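Local coordinates for nuclear fusion protein BIK1 (Saccharomyces cerevisiae, PDB 6FC6) that binds microtubules and kinesin and is required for nuclear fusion, chromosome disjunction and nuclear segregation during mitosis, at residues Y26-T32 against F53-F59; A38-L42 against F59-Y63. All coordinates share one frame; numbering follows the deposited sequence.

How the contacts relate
Both contacts anchor the long excursion between strands 37-41 and 67-71: contact 1 joins it mainly to the loop after strand 20-28, contact 2 to strand 37-41 itself. They meet at Phe59, whose ring touches Tyr26 in contact 1 and Gly39 in contact 2. Tyr26 and Gly39 are neighbours in the four-stranded antiparallel sheet, with Tyr26 O 2.8 Å from Gly39 N, a probable backbone hydrogen bond. Contact 1 lies toward the surface beside the bound peptide; it is the larger and is mostly aromatic, with one backbone-to-hydroxyl bond. Contact 2, partly buried and nearer the middle of the chain, combines a ring laid on bare glycine backbone with a buried carboxylate that receives a backbone N-H.

Contact 1 of 2, residues Y26-T32 against F53-F59; sequences YVGPVDT and FMGKKYF
This is a surface contact, largely aromatic, between strand 20-28 with the loop that follows it and the tight hairpin of strands 52-53 and 56-57; Tyr58 makes the largest contribution. The ring of Tyr58 turns its edge to one face of Tyr26, a T-shaped pair with centroids 5.3 Å apart and planes at 75°. Tyr58 CD2 does the touching, off the ring centre and 3.7 Å from Tyr26 CZ. Tyr26 is steadied from its own side of the contact: its OH donates to Pro29 O at 2.5 Å, in the carbonyl plane, fastening the ring to the loop. Nearer the backbone, Tyr26 CB packs on Phe59 CD1.

The far end of Tyr58 is gripped as well. Asp31 N donates to Tyr58 OH at 3.0 Å, nearly straight at 165°, and the Asp31 carboxylate is turned steeply to the ring. Lys56 extends its chain across toward Asp31, yet its NZ stays 3.9 Å from Asp31 OD2, a long salt bridge among exposed residues.

Val30 fills the angle between two rings. With CG1 anti to the backbone N (chi1 177°), that methyl is set 3.7 Å from Phe53 CD2 and also near Tyr58 OH. The edge of Phe53 meets Asp31 O and Thr32 OG1, the former 3.3 Å from Phe53 CE2. Beyond it, the methyls of Met54 and Thr32 meet tip to tip.

Phe69 of strand 67-71 touches Val30 and Phe53 and makes an edge-to-face pair with Tyr58. Val30 and Phe53 also meet an aromatic side chain of the bound Bim1 peptide, so this cluster forms part of the aromatic-lined peptide groove characteristic of CAP-Gly domains.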
loop_
_atom_site.group_PDB
_atom_site.type_symbol
_atom_site.label_atom_id
_atom_site.label_comp_id
_atom_site.label_asym_id
_atom_site.label_seq_id
_atom_site.Cartn_x
_atom_site.Cartn_y
_atom_site.Cartn_z
ATOM N N TYR A 26 -1.726 2.379 4.127
ATOM C CA TYR A 26 -3.089 1.893 4.288
ATOM C C TYR A 26 -3.058 0.406 4.272
ATOM O O TYR A 26 -2.265 -0.190 3.482
ATOM C CB TYR A 26 -3.986 2.367 3.124
ATOM C CG TYR A 26 -5.361 1.773 3.156
ATOM C CD1 TYR A 26 -6.346 2.219 4.077
ATOM C CD2 TYR A 26 -5.697 0.789 2.309
ATOM C CE1 TYR A 26 -7.589 1.644 4.091
ATOM C CE2 TYR A 26 -6.967 0.224 2.332
ATOM C CZ TYR A 26 -7.895 0.670 3.230
ATOM O OH TYR A 26 -9.171 0.066 3.182
ATOM N N VAL A 27 -3.896 -0.221 5.114
ATOM C CA VAL A 27 -4.088 -1.634 5.015
ATOM C C VAL A 27 -5.576 -1.931 5.119
ATOM O O VAL A 27 -6.201 -1.558 6.069
ATOM C CB VAL A 27 -3.293 -2.373 6.146
ATOM C CG1 VAL A 27 -3.642 -3.852 6.072
ATOM C CG2 VAL A 27 -1.798 -2.203 5.949
ATOM N N GLY A 28 -6.133 -2.625 4.154
ATOM C CA GLY A 28 -7.537 -2.930 4.210
ATOM C C GLY A 28 -8.136 -3.287 2.902
ATOM O O GLY A 28 -7.451 -3.442 1.932
ATOM N N PRO A 29 -9.475 -3.437 2.869
ATOM C CA PRO A 29 -10.159 -3.690 1.635
ATOM C C PRO A 29 -10.219 -2.409 0.752
ATOM O O PRO A 29 -10.043 -1.301 1.267
ATOM C CB PRO A 29 -11.569 -4.031 2.103
ATOM C CG PRO A 29 -11.726 -3.316 3.416
ATOM C CD PRO A 29 -10.393 -3.101 3.978
ATOM N N VAL A 30 -10.489 -2.618 -0.514
ATOM C CA VAL A 30 -10.692 -1.555 -1.480
ATOM C C VAL A 30 -11.998 -1.820 -2.152
ATOM O O VAL A 30 -12.190 -2.918 -2.685
ATOM C CB VAL A 30 -9.530 -1.464 -2.495
ATOM C CG1 VAL A 30 -9.828 -0.388 -3.525
ATOM C CG2 VAL A 30 -8.232 -1.139 -1.736
ATOM N N ASP A 31 -12.871 -0.809 -2.176
ATOM C CA ASP A 31 -14.206 -0.950 -2.804
ATOM C C ASP A 31 -14.109 -1.497 -4.197
ATOM O O ASP A 31 -13.299 -1.074 -5.018
ATOM C CB ASP A 31 -15.027 0.352 -2.693
ATOM C CG ASP A 31 -15.273 0.795 -1.181
ATOM O OD1 ASP A 31 -15.007 0.017 -0.213
ATOM O OD2 ASP A 31 -15.731 1.948 -0.927
ATOM N N THR A 32 -14.918 -2.543 -4.447
ATOM C CA THR A 32 -14.987 -3.253 -5.756
ATOM C C THR A 32 -13.861 -4.231 -6.116
ATOM O O THR A 32 -13.835 -4.782 -7.232
ATOM C CB THR A 32 -15.223 -2.319 -6.966
ATOM O OG1 THR A 32 -13.974 -1.939 -7.598
ATOM C CG2 THR A 32 -16.096 -1.111 -6.546
ATOM N N PHE A 53 -9.306 5.889 -4.954
ATOM C CA PHE A 53 -9.813 4.906 -5.920
ATOM C C PHE A 53 -11.309 5.136 -5.921
ATOM O O PHE A 53 -11.932 5.204 -4.870
ATOM C CB PHE A 53 -9.488 3.454 -5.537
ATOM C CG PHE A 53 -9.992 2.442 -6.521
ATOM C CD1 PHE A 53 -9.373 2.278 -7.732
ATOM C CD2 PHE A 53 -11.123 1.689 -6.240
ATOM C CE1 PHE A 53 -9.891 1.419 -8.690
ATOM C CE2 PHE A 53 -11.619 0.797 -7.168
ATOM C CZ PHE A 53 -11.018 0.686 -8.401
ATOM N N MET A 54 -11.871 5.227 -7.117
ATOM C CA MET A 54 -13.332 5.492 -7.304
ATOM C C MET A 54 -13.835 6.685 -6.568
ATOM O O MET A 54 -14.889 6.638 -5.978
ATOM C CB MET A 54 -14.165 4.287 -6.879
ATOM C CG MET A 54 -14.304 3.259 -7.967
ATOM S SD MET A 54 -15.956 2.594 -7.955
ATOM C CE MET A 54 -16.228 2.188 -6.232
ATOM N N GLY A 55 -13.060 7.749 -6.537
ATOM C CA GLY A 55 -13.480 8.922 -5.824
ATOM C C GLY A 55 -13.325 8.908 -4.320
ATOM O O GLY A 55 -13.555 9.965 -3.715
ATOM N N LYS A 56 -12.901 7.791 -3.711
ATOM C CA LYS A 56 -12.616 7.799 -2.282
ATOM C C LYS A 56 -11.129 7.870 -1.962
ATOM O O LYS A 56 -10.347 7.179 -2.567
ATOM C CB LYS A 56 -13.165 6.541 -1.732
ATOM C CG LYS A 56 -13.000 6.368 -0.239
ATOM C CD LYS A 56 -13.479 4.973 0.213
ATOM C CE LYS A 56 -13.734 4.936 1.724
ATOM N NZ LYS A 56 -13.904 3.529 2.182
ATOM N N LYS A 57 -10.771 8.673 -0.964
ATOM C CA LYS A 57 -9.382 8.755 -0.513
ATOM C C LYS A 57 -9.076 7.629 0.450
ATOM O O LYS A 57 -9.773 7.512 1.476
ATOM C CB LYS A 57 -9.144 10.068 0.191
ATOM C CG LYS A 57 -9.373 11.248 -0.709
ATOM C CD LYS A 57 -8.500 12.437 -0.379
ATOM C CE LYS A 57 -8.981 13.173 0.824
ATOM N NZ LYS A 57 -8.105 14.391 0.931
ATOM N N TYR A 58 -8.072 6.825 0.129
ATOM C CA TYR A 58 -7.547 5.820 1.025
ATOM C C TYR A 58 -6.331 6.307 1.793
ATOM O O TYR A 58 -6.164 6.001 2.976
ATOM C CB TYR A 58 -7.251 4.546 0.227
ATOM C CG TYR A 58 -8.512 3.849 -0.250
ATOM C CD1 TYR A 58 -9.174 4.234 -1.385
ATOM C CD2 TYR A 58 -9.053 2.799 0.481
ATOM C CE1 TYR A 58 -10.341 3.622 -1.776
ATOM C CE2 TYR A 58 -10.245 2.202 0.116
ATOM C CZ TYR A 58 -10.873 2.600 -1.025
ATOM O OH TYR A 58 -12.036 1.964 -1.429
ATOM N N PHE A 59 -5.441 7.017 1.105
ATOM C CA PHE A 59 -4.272 7.593 1.737
ATOM C C PHE A 59 -3.694 8.741 0.909
ATOM O O PHE A 59 -4.094 8.989 -0.193
ATOM C CB PHE A 59 -3.191 6.532 1.928
ATOM C CG PHE A 59 -2.754 5.858 0.629
ATOM C CD1 PHE A 59 -3.417 4.749 0.161
ATOM C CD2 PHE A 59 -1.600 6.219 0.034
ATOM C CE1 PHE A 59 -3.005 4.076 -0.943
ATOM C CE2 PHE A 59 -1.158 5.557 -1.100
ATOM C CZ PHE A 59 -1.859 4.477 -1.605
#

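Contact 2 of 2, residues A38-L42 against F59-Y63; sequences AGVDL and FQTEY
Phe59 opens the loop segment by laying a face of its ring over the backbone of Gly39 in strand 37-41. Its CG sits between the backbone N and the carbonyl carbon (chi1 58°), which swings the ring in toward the strand. Phe59 CE1 comes to 3.5 Å from Gly39 CA, an approach that the bare alpha carbon permits. Farther round the ring, Phe59 CE2 lies 3.6 Å from Val40 O, while the Val40 side chain points away, onto Ile16 and Ile70.

Gln60 starts its side chain away from the strand, and its carbonyl oxygen accepts a hydrogen bond from Lys25 NZ, tying the loop to strand 20-28 as well. At Thr61 the backbone passes close by the Asp41 carboxylate, with Thr61 CA 3.2 Å from Asp41 OD2. The Thr61 hydroxyl is used within the loop, its OG1 donating to Tyr63 O at 2.7 Å.

Glu62 supplies the polar link across the contact: its N donates to Asp41 OD2 at 2.8 Å. The N-H arrives from the syn side, 26° out of the carboxylate plane, with an angle of 150° at the hydrogen. Asp41 reaches it because its CG is anti to the backbone N. At Tyr63 the backbone N bonds to Ser66 OG, the same hydroxyl that bonds to Asp41 OD1.

The carboxylate of the buried Asp41 is held at both oxygens: OD2 by Glu62 N, OD1 by Ser66 OG and Leu43 N. Such an array of donors would probably stabilise its negative charge, although Glu62 OE1, 4.8 Å from Asp41 OD2, may work mildly against it.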
loop_
_atom_site.group_PDB
_atom_site.type_symbol
_atom_site.label_atom_id
_atom_site.label_comp_id
_atom_site.label_asym_id
_atom_site.label_seq_id
_atom_site.Cartn_x
_atom_site.Cartn_y
_atom_site.Cartn_z
ATOM N N ALA A 38 -2.428 -3.582 0.630
ATOM C CA ALA A 38 -1.559 -2.589 1.237
ATOM C C ALA A 38 -1.554 -1.415 0.277
ATOM O O ALA A 38 -1.317 -1.606 -0.910
ATOM C CB ALA A 38 -0.178 -3.151 1.368
ATOM N N GLY A 39 -1.785 -0.220 0.771
ATOM C CA GLY A 39 -1.607 0.983 0.011
ATOM C C GLY A 39 -0.247 1.536 0.394
ATOM O O GLY A 39 0.028 1.782 1.586
ATOM N N VAL A 40 0.600 1.724 -0.616
ATOM C CA VAL A 40 1.934 2.234 -0.400
ATOM C C VAL A 40 2.222 3.467 -1.223
ATOM O O VAL A 40 1.696 3.637 -2.295
ATOM C CB VAL A 40 3.030 1.176 -0.686
ATOM C CG1 VAL A 40 2.791 -0.127 0.022
ATOM C CG2 VAL A 40 3.145 0.874 -2.152
ATOM N N ASP A 41 3.100 4.315 -0.730
ATOM C CA ASP A 41 3.516 5.449 -1.474
ATOM C C ASP A 41 4.979 5.131 -1.932
ATOM O O ASP A 41 5.879 4.990 -1.093
ATOM C CB ASP A 41 3.514 6.664 -0.593
ATOM C CG ASP A 41 3.859 7.962 -1.380
ATOM O OD1 ASP A 41 4.364 7.859 -2.493
ATOM O OD2 ASP A 41 3.610 9.095 -0.864
ATOM N N LEU A 42 5.194 5.043 -3.228
ATOM C CA LEU A 42 6.558 4.697 -3.751
ATOM C C LEU A 42 7.488 5.921 -3.901
ATOM O O LEU A 42 8.604 5.772 -4.335
ATOM C CB LEU A 42 6.426 3.986 -5.062
ATOM C CG LEU A 42 5.601 2.724 -5.005
ATOM C CD1 LEU A 42 5.186 2.231 -6.350
ATOM C CD2 LEU A 42 6.353 1.623 -4.280
ATOM N N PHE A 59 -5.441 7.017 1.105
ATOM C CA PHE A 59 -4.272 7.593 1.737
ATOM C C PHE A 59 -3.694 8.741 0.909
ATOM O O PHE A 59 -4.094 8.989 -0.193
ATOM C CB PHE A 59 -3.191 6.532 1.928
ATOM C CG PHE A 59 -2.754 5.858 0.629
ATOM C CD1 PHE A 59 -3.417 4.749 0.161
ATOM C CD2 PHE A 59 -1.600 6.219 0.034
ATOM C CE1 PHE A 59 -3.005 4.076 -0.943
ATOM C CE2 PHE A 59 -1.158 5.557 -1.100
ATOM C CZ PHE A 59 -1.859 4.477 -1.605
ATOM N N GLN A 60 -2.701 9.359 1.466
ATOM C CA GLN A 60 -2.043 10.488 0.846
ATOM C C GLN A 60 -0.737 10.039 0.133
ATOM O O GLN A 60 0.043 9.252 0.684
ATOM C CB GLN A 60 -1.666 11.492 1.936
ATOM C CG GLN A 60 -1.124 12.784 1.382
ATOM C CD GLN A 60 -0.950 13.813 2.457
ATOM O OE1 GLN A 60 -0.854 13.495 3.635
ATOM N NE2 GLN A 60 -0.944 15.073 2.058
ATOM N N THR A 61 -0.531 10.578 -1.052
ATOM C CA THR A 61 0.736 10.285 -1.775
ATOM C C THR A 61 1.486 11.621 -1.982
ATOM O O THR A 61 0.860 12.694 -2.106
ATOM C CB THR A 61 0.498 9.614 -3.131
ATOM O OG1 THR A 61 -0.171 10.539 -3.983
ATOM C CG2 THR A 61 -0.302 8.408 -2.982
ATOM N N GLU A 62 2.781 11.520 -2.069
ATOM C CA GLU A 62 3.637 12.665 -2.326
ATOM C C GLU A 62 3.451 13.213 -3.747
ATOM O O GLU A 62 3.445 14.408 -3.948
ATOM C CB GLU A 62 5.091 12.220 -2.106
ATOM C CG GLU A 62 6.068 13.354 -1.788
ATOM C CD GLU A 62 5.616 14.145 -0.521
ATOM O OE1 GLU A 62 5.071 13.506 0.413
ATOM O OE2 GLU A 62 5.690 15.390 -0.499
ATOM N N TYR A 63 3.282 12.326 -4.706
ATOM C CA TYR A 63 3.132 12.647 -6.111
ATOM C C TYR A 63 1.903 12.025 -6.759
ATOM O O TYR A 63 1.325 11.111 -6.195
ATOM C CB TYR A 63 4.408 12.245 -6.912
ATOM C CG TYR A 63 5.678 12.805 -6.275
ATOM C CD1 TYR A 63 5.945 14.186 -6.319
ATOM C CD2 TYR A 63 6.543 11.967 -5.594
ATOM C CE1 TYR A 63 7.094 14.711 -5.766
ATOM C CE2 TYR A 63 7.715 12.459 -4.987
ATOM C CZ TYR A 63 7.961 13.830 -5.062
ATOM O OH TYR A 63 9.048 14.317 -4.476
#